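PDB 4MLG: beta-xylosidase from Uncultured organism, which probably releases xylose from the non-reducing ends of xylo-oligosaccharides by hydrolysis, as a beta-propeller enzyme of glycoside hydrolase family 43. Local coordinates for residues Arg5-Gly10 against Phe54-Val59; Lys281-Leu286 against Val305-Tyr310. All coordinates share one frame; numbering follows the deposited sequence.

The two contacts lie on the same side of the chain's centre, their own centres about 14 Å apart, and follow one another along the sequence: both segments of contact 1 precede those of contact 2. Strand 5-6 of contact 1 is one of the two outer strands of the antiparallel sheet whose inner strands, 302-308 and 283-290, meet in contact 2. The N-terminus thus completes a blade made from the C-terminal part of the chain, consistent with the closure of a propeller ring. Residues 54-59 come from the next sheet, on strand 50-56. Arg5 bonds through its backbone to Val305, Val59 packs on Tyr285, and Asp57 O probably accepts a hydrogen bond from Lys281 NZ, tying the two contacts together.

Contact 1: residues Arg5-Gly10 against Phe54-Val59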
ATOM      1  N   ARG A   5      10.736 -18.611  33.688  1.00 70.22           N
ATOM      2  CA  ARG A   5      11.949 -17.830  33.895  1.00 72.14           C
ATOM      3  C   ARG A   5      11.972 -16.580  33.020  1.00 70.29           C
ATOM      4  O   ARG A   5      11.777 -16.659  31.808  1.00 68.32           O
ATOM      5  CB  ARG A   5      13.183 -18.688  33.606  1.00 75.25           C
ATOM      6  CG  ARG A   5      14.495 -17.922  33.646  1.00 78.90           C
ATOM      7  CD  ARG A   5      15.636 -18.746  33.071  1.00 81.18           C
ATOM      8  NE  ARG A   5      16.880 -17.984  33.014  1.00 83.36           N
ATOM      9  CZ  ARG A   5      17.996 -18.415  32.433  1.00 84.80           C
ATOM     10  NH1 ARG A   5      18.026 -19.607  31.852  1.00 85.10           N
ATOM     11  NH2 ARG A   5      19.080 -17.653  32.432  1.00 85.86           N
ATOM     12  N   TYR A   6      12.206 -15.428  33.643  1.00 70.89           N
ATOM     13  CA  TYR A   6      12.379 -14.181  32.907  1.00 69.42           C
ATOM     14  C   TYR A   6      13.805 -14.089  32.371  1.00 71.33           C
ATOM     15  O   TYR A   6      14.768 -14.277  33.115  1.00 73.86           O
ATOM     16  CB  TYR A   6      12.056 -12.977  33.794  1.00 68.36           C
ATOM     17  CG  TYR A   6      10.578 -12.793  34.060  1.00 67.28           C
ATOM     18  CD1 TYR A   6       9.785 -12.063  33.185  1.00 65.26           C
ATOM     19  CD2 TYR A   6       9.976 -13.350  35.181  1.00 68.80           C
ATOM     20  CE1 TYR A   6       8.433 -11.891  33.419  1.00 64.95           C
ATOM     21  CE2 TYR A   6       8.623 -13.184  35.424  1.00 68.36           C
ATOM     22  CZ  TYR A   6       7.857 -12.453  34.538  1.00 66.34           C
ATOM     23  OH  TYR A   6       6.511 -12.281  34.771  1.00 66.00           O
ATOM     24  N   LEU A   7      13.934 -13.799  31.081  1.00 70.13           N
ATOM     25  CA  LEU A   7      15.232 -13.843  30.415  1.00 71.28           C
ATOM     26  C   LEU A   7      15.940 -12.490  30.366  1.00 73.18           C
ATOM     27  O   LEU A   7      17.142 -12.406  30.616  1.00 75.65           O
ATOM     28  CB  LEU A   7      15.081 -14.413  29.004  1.00 69.13           C
ATOM     29  CG  LEU A   7      14.443 -15.800  28.931  1.00 68.02           C
ATOM     30  CD1 LEU A   7      14.277 -16.242  27.488  1.00 66.20           C
ATOM     31  CD2 LEU A   7      15.279 -16.802  29.709  1.00 70.13           C
ATOM     32  N   VAL A   8      15.200 -11.437  30.035  1.00 72.59           N
ATOM     33  CA  VAL A   8      15.782 -10.100  29.948  1.00 74.29           C
ATOM     34  C   VAL A   8      15.102  -9.135  30.917  1.00 75.27           C
ATOM     35  O   VAL A   8      14.089  -8.520  30.582  1.00 74.22           O
ATOM     36  CB  VAL A   8      15.701  -9.534  28.519  1.00 72.88           C
ATOM     37  CG1 VAL A   8      16.425  -8.197  28.439  1.00 74.61           C
ATOM     38  CG2 VAL A   8      16.295 -10.520  27.527  1.00 72.01           C
ATOM     39  N   PRO A   9      15.663  -9.006  32.129  1.00 79.67           N
ATOM     40  CA  PRO A   9      15.122  -8.138  33.181  1.00 83.05           C
ATOM     41  C   PRO A   9      15.468  -6.666  32.964  1.00 86.34           C
ATOM     42  O   PRO A   9      14.753  -5.791  33.452  1.00 90.03           O
ATOM     43  CB  PRO A   9      15.817  -8.649  34.452  1.00 84.05           C
ATOM     44  CG  PRO A   9      16.467  -9.954  34.069  1.00 82.25           C
ATOM     45  CD  PRO A   9      16.785  -9.818  32.621  1.00 80.43           C
ATOM     46  N   GLY A  10      16.553  -6.402  32.241  1.00 85.81           N
ATOM     47  CA  GLY A  10      17.041  -5.046  32.058  1.00 87.35           C
ATOM     48  C   GLY A  10      16.229  -4.188  31.104  1.00 89.99           C
ATOM     49  O   GLY A  10      16.220  -2.961  31.221  1.00 91.63           O
ATOM     50  N   PHE A  54      18.622 -11.932  21.026  1.00 66.01           N
ATOM     51  CA  PHE A  54      19.146 -12.640  22.188  1.00 68.82           C
ATOM     52  C   PHE A  54      19.435 -14.102  21.864  1.00 71.30           C
ATOM     53  O   PHE A  54      18.743 -14.715  21.050  1.00 71.74           O
ATOM     54  CB  PHE A  54      18.171 -12.540  23.362  1.00 67.20           C
ATOM     55  CG  PHE A  54      17.861 -11.129  23.776  1.00 66.31           C
ATOM     56  CD1 PHE A  54      18.709 -10.439  24.627  1.00 67.54           C
ATOM     57  CD2 PHE A  54      16.719 -10.493  23.317  1.00 64.52           C
ATOM     58  CE1 PHE A  54      18.426  -9.142  25.010  1.00 67.00           C
ATOM     59  CE2 PHE A  54      16.432  -9.197  23.695  1.00 64.17           C
ATOM     60  CZ  PHE A  54      17.286  -8.520  24.543  1.00 65.55           C
ATOM     61  N   SER A  55      20.461 -14.657  22.501  1.00 73.33           N
ATOM     62  CA  SER A  55      20.829 -16.053  22.286  1.00 74.66           C
ATOM     63  C   SER A  55      21.174 -16.749  23.598  1.00 76.76           C
ATOM     64  O   SER A  55      21.704 -16.129  24.520  1.00 78.04           O
ATOM     65  CB  SER A  55      22.002 -16.157  21.310  1.00 76.43           C
ATOM     66  OG  SER A  55      23.140 -15.475  21.806  1.00 78.67           O
ATOM     67  N   MET A  56      20.866 -18.041  23.676  1.00 76.93           N
ATOM     68  CA  MET A  56      21.144 -18.823  24.874  1.00 77.82           C
ATOM     69  C   MET A  56      21.818 -20.143  24.522  1.00 79.77           C
ATOM     70  O   MET A  56      21.732 -20.611  23.387  1.00 79.52           O
ATOM     71  CB  MET A  56      19.851 -19.104  25.644  1.00 75.84           C
ATOM     72  CG  MET A  56      18.978 -17.885  25.878  1.00 74.28           C
ATOM     73  SD  MET A  56      17.479 -18.275  26.799  1.00 79.66           S
ATOM     74  CE  MET A  56      18.175 -18.747  28.380  1.00 58.98           C
ATOM     75  N   ASP A  57      22.488 -20.739  25.502  1.00 82.66           N
ATOM     76  CA  ASP A  57      23.059 -22.072  25.348  1.00 85.69           C
ATOM     77  C   ASP A  57      22.263 -23.065  26.186  1.00 86.90           C
ATOM     78  O   ASP A  57      22.188 -24.250  25.864  1.00 87.96           O
ATOM     79  CB  ASP A  57      24.532 -22.085  25.759  1.00 88.80           C
ATOM     80  CG  ASP A  57      25.442 -21.529  24.682  1.00 90.85           C
ATOM     81  OD1 ASP A  57      25.182 -21.798  23.490  1.00 90.78           O
ATOM     82  OD2 ASP A  57      26.416 -20.826  25.025  1.00 93.07           O
ATOM     83  N   ASP A  58      21.669 -22.565  27.265  1.00 86.79           N
ATOM     84  CA  ASP A  58      20.828 -23.373  28.138  1.00 87.40           C
ATOM     85  C   ASP A  58      19.618 -22.558  28.584  1.00 83.86           C
ATOM     86  O   ASP A  58      19.763 -21.526  29.237  1.00 83.28           O
ATOM     87  CB  ASP A  58      21.620 -23.854  29.352  1.00 93.19           C
ATOM     88  CG  ASP A  58      20.805 -24.747  30.263  1.00 96.86           C
ATOM     89  OD1 ASP A  58      19.945 -25.494  29.750  1.00 97.18           O
ATOM     90  OD2 ASP A  58      21.022 -24.701  31.492  1.00 99.00           O
ATOM     91  N   VAL A  59      18.438 -22.974  28.161  1.00 81.85           N
ATOM     92  CA  VAL A  59      17.247 -22.206  28.448  1.00 79.30           C
ATOM     93  C   VAL A  59      16.942 -22.134  29.938  1.00 81.76           C
ATOM     94  O   VAL A  59      16.624 -21.079  30.461  1.00 81.33           O
ATOM     95  CB  VAL A  59      16.030 -22.792  27.712  1.00 75.41           C
ATOM     96  CG1 VAL A  59      14.775 -22.024  28.063  1.00 73.08           C
ATOM     97  CG2 VAL A  59      16.254 -22.756  26.221  1.00 73.39           C
TER
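Val8 lays its CG2 methyl over one face of the Phe54 ring, 3.7 Å from the Phe54 ring centroid and 15° off the normal, a CH-pi contact. Next to it the branched end of Leu7 meets the thioether of Met56 at about a right angle: Leu7 CD1 and CD2 both touch Met56 SD, and CD2 lies 3.7 Å from Met56 CE. The bend of Met56 at its last torsion (chi3 66°) turns CE toward Leu7 and the Arg5 guanidinium, over one face of which Leu7 CD2 lies, toward the rim. Arg5 NH2 hydrogen-bonds to Gly62 O, the firmer tie; at the end of the extended chain NH1 also approaches Val59 O near the guanidinium plane, though that bond is bent (124°) and doubtful in its short length. Farther out, Leu7 and Val8 pack on Leu303, while backbone bonds to Ile27 and Leu25 fix Phe54 and Met56 in their sheet. Apolar side chains, with the Arg5 guanidinium beside backbone carbonyls, thus join the sheet of strand 50-56 to the one completed by strand 5-6, an interface between neighbouring blades of the family 43 beta-propeller.

Contact 2: residues Lys281-Leu286 against Val305-Tyr310; sequences KGKWYL and VAELKY
Tyr310 stands edge-on to the indole of Trp284 in a T-shaped pair, the centroids of the Tyr310 ring and the Trp284 five-membered ring 4.7 Å apart and the planes at 89°. The CE2 side of Tyr310 points at Trp284 CG and CD1, and its OH lies over the same indole, 3.3 Å from Trp284 CE3. In Trp284, CG stands anti to the carbonyl carbon (chi1 -70°), which directs the indole off the strand toward Tyr310; Tyr230 stacks on Tyr310 and also meets Trp284, as does His228. With an alanine at Trp284 the indole face is gone, and the edge of Tyr310 would probably lose its support, leaving a gap next to His228 and Tyr230.

On the same side of the sheet, Leu286 CB packs 4.0 Å from Leu308 CD1. The other side carries Tyr285, whose CB lies 3.7 Å from Val305 CG2, and Glu307. The Glu307 chain is fully extended, with CG anti to the backbone N (chi1 -178°); its CG passes beside Trp284 O, its OE2 reaches the Lys283 methylenes, 3.7 Å from Lys283 CD, and its OE1 has a weak hydrogen bond with Met1 N. Lys283 NZ stays 4.8 Å from Glu307 OE2, too far for a salt bridge, and has a long, weak ion pair with Glu60.

Between the strands, Leu308 N donates to Trp284 O at 2.8 Å and Leu286 N to Ala306 O; the return bond from Ala306 N to Leu286 O is weak. A water accepts from Trp284 N at 2.9 Å.

Backbone bonds therefore set the pairing of this antiparallel hairpin and the Trp284-Tyr310 pair adds an aromatic contact to it, whereas the Lys283-Glu307 charges probably add only long-range attraction at its exposed margin.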
ATOM      1  N   LYS A 281      17.147 -28.993  23.127  1.00 78.18           N
ATOM      2  CA  LYS A 281      17.765 -30.013  23.974  1.00 80.07           C
ATOM      3  C   LYS A 281      16.771 -31.029  24.538  1.00 80.67           C
ATOM      4  O   LYS A 281      16.808 -31.351  25.724  1.00 81.62           O
ATOM      5  CB  LYS A 281      18.581 -29.372  25.102  1.00 80.60           C
ATOM      6  CG  LYS A 281      19.813 -28.623  24.622  1.00 81.22           C
ATOM      7  CD  LYS A 281      20.612 -28.063  25.787  1.00 83.03           C
ATOM      8  CE  LYS A 281      21.903 -27.418  25.310  1.00 84.20           C
ATOM      9  NZ  LYS A 281      22.675 -26.818  26.435  1.00 85.13           N
ATOM     10  N   GLY A 282      15.888 -31.529  23.679  1.00 80.86           N
ATOM     11  CA  GLY A 282      14.970 -32.590  24.057  1.00 82.37           C
ATOM     12  C   GLY A 282      13.706 -32.124  24.754  1.00 81.35           C
ATOM     13  O   GLY A 282      12.798 -32.921  24.999  1.00 81.54           O
ATOM     14  N   LYS A 283      13.640 -30.837  25.076  1.00 80.04           N
ATOM     15  CA  LYS A 283      12.476 -30.285  25.764  1.00 78.51           C
ATOM     16  C   LYS A 283      11.839 -29.144  24.978  1.00 75.49           C
ATOM     17  O   LYS A 283      12.528 -28.386  24.295  1.00 75.62           O
ATOM     18  CB  LYS A 283      12.857 -29.802  27.164  1.00 79.74           C
ATOM     19  CG  LYS A 283      13.459 -30.879  28.043  1.00 83.04           C
ATOM     20  CD  LYS A 283      13.823 -30.334  29.411  1.00 84.73           C
ATOM     21  CE  LYS A 283      14.453 -31.414  30.275  1.00 88.41           C
ATOM     22  NZ  LYS A 283      14.831 -30.906  31.622  1.00 89.69           N
ATOM     23  N   TRP A 284      10.519 -29.029  25.081  1.00 72.94           N
ATOM     24  CA  TRP A 284       9.789 -27.965  24.404  1.00 70.32           C
ATOM     25  C   TRP A 284       9.572 -26.779  25.339  1.00 69.57           C
ATOM     26  O   TRP A 284       9.383 -26.955  26.543  1.00 71.50           O
ATOM     27  CB  TRP A 284       8.449 -28.484  23.880  1.00 69.17           C
ATOM     28  CG  TRP A 284       8.585 -29.436  22.729  1.00 69.89           C
ATOM     29  CD1 TRP A 284       8.859 -30.772  22.795  1.00 71.59           C
ATOM     30  CD2 TRP A 284       8.448 -29.123  21.337  1.00 69.07           C
ATOM     31  NE1 TRP A 284       8.904 -31.309  21.532  1.00 71.52           N
ATOM     32  CE2 TRP A 284       8.654 -30.319  20.619  1.00 70.08           C
ATOM     33  CE3 TRP A 284       8.173 -27.950  20.629  1.00 67.80           C
ATOM     34  CZ2 TRP A 284       8.593 -30.373  19.226  1.00 70.14           C
ATOM     35  CZ3 TRP A 284       8.112 -28.006  19.247  1.00 67.40           C
ATOM     36  CH2 TRP A 284       8.322 -29.208  18.560  1.00 68.90           C
ATOM     37  N   TYR A 285       9.604 -25.574  24.778  1.00 66.70           N
ATOM     38  CA  TYR A 285       9.443 -24.358  25.568  1.00 65.07           C
ATOM     39  C   TYR A 285       8.424 -23.409  24.945  1.00 64.05           C
ATOM     40  O   TYR A 285       8.317 -23.314  23.722  1.00 64.52           O
ATOM     41  CB  TYR A 285      10.788 -23.646  25.734  1.00 64.50           C
ATOM     42  CG  TYR A 285      11.826 -24.469  26.461  1.00 66.06           C
ATOM     43  CD1 TYR A 285      11.928 -24.427  27.846  1.00 67.59           C
ATOM     44  CD2 TYR A 285      12.703 -25.292  25.765  1.00 67.18           C
ATOM     45  CE1 TYR A 285      12.874 -25.180  28.517  1.00 69.83           C
ATOM     46  CE2 TYR A 285      13.651 -26.049  26.426  1.00 69.72           C
ATOM     47  CZ  TYR A 285      13.732 -25.989  27.803  1.00 70.64           C
ATOM     48  OH  TYR A 285      14.675 -26.739  28.468  1.00 71.64           O
ATOM     49  N   LEU A 286       7.675 -22.712  25.794  1.00 62.88           N
ATOM     50  CA  LEU A 286       6.729 -21.706  25.328  1.00 60.75           C
ATOM     51  C   LEU A 286       7.221 -20.313  25.701  1.00 60.97           C
ATOM     52  O   LEU A 286       6.925 -19.811  26.786  1.00 62.58           O
ATOM     53  CB  LEU A 286       5.341 -21.945  25.927  1.00 60.25           C
ATOM     54  CG  LEU A 286       4.248 -20.946  25.532  1.00 58.24           C
ATOM     55  CD1 LEU A 286       3.900 -21.084  24.058  1.00 57.37           C
ATOM     56  CD2 LEU A 286       3.010 -21.109  26.403  1.00 58.54           C
ATOM     57  N   VAL A 305       9.996 -17.544  29.633  1.00 62.93           N
ATOM     58  CA  VAL A 305       9.935 -18.880  29.055  1.00 63.94           C
ATOM     59  C   VAL A 305       9.402 -19.911  30.047  1.00 65.63           C
ATOM     60  O   VAL A 305       9.816 -19.951  31.207  1.00 67.60           O
ATOM     61  CB  VAL A 305      11.313 -19.322  28.504  1.00 64.87           C
ATOM     62  CG1 VAL A 305      12.400 -19.138  29.554  1.00 66.58           C
ATOM     63  CG2 VAL A 305      11.264 -20.760  28.010  1.00 64.64           C
ATOM     64  N   ALA A 306       8.464 -20.732  29.582  1.00 64.58           N
ATOM     65  CA  ALA A 306       7.917 -21.816  30.385  1.00 64.49           C
ATOM     66  C   ALA A 306       8.001 -23.123  29.607  1.00 66.00           C
ATOM     67  O   ALA A 306       7.814 -23.140  28.388  1.00 66.42           O
ATOM     68  CB  ALA A 306       6.480 -21.520  30.770  1.00 62.75           C
ATOM     69  N   GLU A 307       8.284 -24.213  30.311  1.00 66.22           N
ATOM     70  CA  GLU A 307       8.399 -25.518  29.672  1.00 64.93           C
ATOM     71  C   GLU A 307       7.046 -26.012  29.172  1.00 61.89           C
ATOM     72  O   GLU A 307       6.052 -25.975  29.897  1.00 61.09           O
ATOM     73  CB  GLU A 307       9.014 -26.537  30.633  1.00 67.27           C
ATOM     74  CG  GLU A 307       9.212 -27.915  30.023  1.00 67.86           C
ATOM     75  CD  GLU A 307       9.977 -28.854  30.932  1.00 69.65           C
ATOM     76  OE1 GLU A 307      10.290 -28.456  32.073  1.00 70.63           O
ATOM     77  OE2 GLU A 307      10.268 -29.991  30.505  1.00 70.86           O
ATOM     78  N   LEU A 308       7.018 -26.470  27.924  1.00 60.53           N
ATOM     79  CA  LEU A 308       5.794 -26.980  27.319  1.00 58.91           C
ATOM     80  C   LEU A 308       5.837 -28.502  27.230  1.00 58.53           C
ATOM     81  O   LEU A 308       6.844 -29.080  26.821  1.00 58.52           O
ATOM     82  CB  LEU A 308       5.595 -26.373  25.929  1.00 57.68           C
ATOM     83  CG  LEU A 308       4.258 -26.651  25.243  1.00 58.24           C
ATOM     84  CD1 LEU A 308       3.615 -25.348  24.800  1.00 57.83           C
ATOM     85  CD2 LEU A 308       4.439 -27.586  24.059  1.00 58.61           C
ATOM     86  N   LYS A 309       4.743 -29.148  27.619  1.00 64.99           N
ATOM     87  CA  LYS A 309       4.687 -30.606  27.632  1.00 67.89           C
ATOM     88  C   LYS A 309       3.471 -31.134  26.879  1.00 69.22           C
ATOM     89  O   LYS A 309       2.405 -30.518  26.890  1.00 69.39           O
ATOM     90  CB  LYS A 309       4.691 -31.130  29.069  1.00 70.54           C
ATOM     91  CG  LYS A 309       5.972 -30.830  29.830  1.00 71.08           C
ATOM     92  CD  LYS A 309       5.904 -31.352  31.255  1.00 75.36           C
ATOM     93  CE  LYS A 309       7.195 -31.074  32.006  1.00 75.84           C
ATOM     94  NZ  LYS A 309       7.124 -31.537  33.420  1.00 80.04           N
ATOM     95  N   TYR A 310       3.639 -32.279  26.226  1.00 70.28           N
ATOM     96  CA  TYR A 310       2.565 -32.877  25.444  1.00 71.40           C
ATOM     97  C   TYR A 310       1.965 -34.091  26.141  1.00 74.55           C
ATOM     98  O   TYR A 310       2.640 -34.780  26.907  1.00 75.77           O
ATOM     99  CB  TYR A 310       3.069 -33.297  24.061  1.00 71.11           C
ATOM    100  CG  TYR A 310       3.604 -32.168  23.209  1.00 67.84           C
ATOM    101  CD1 TYR A 310       2.753 -31.392  22.433  1.00 66.22           C
ATOM    102  CD2 TYR A 310       4.964 -31.890  23.168  1.00 67.21           C
ATOM    103  CE1 TYR A 310       3.241 -30.364  21.648  1.00 64.27           C
ATOM    104  CE2 TYR A 310       5.460 -30.865  22.387  1.00 65.61           C
ATOM    105  CZ  TYR A 310       4.596 -30.106  21.629  1.00 64.30           C
ATOM    106  OH  TYR A 310       5.090 -29.084  20.851  1.00 62.77           O
TER
HETATM  107  O   HOH W   1       9.054 -29.872  27.457  1.00 53.22           O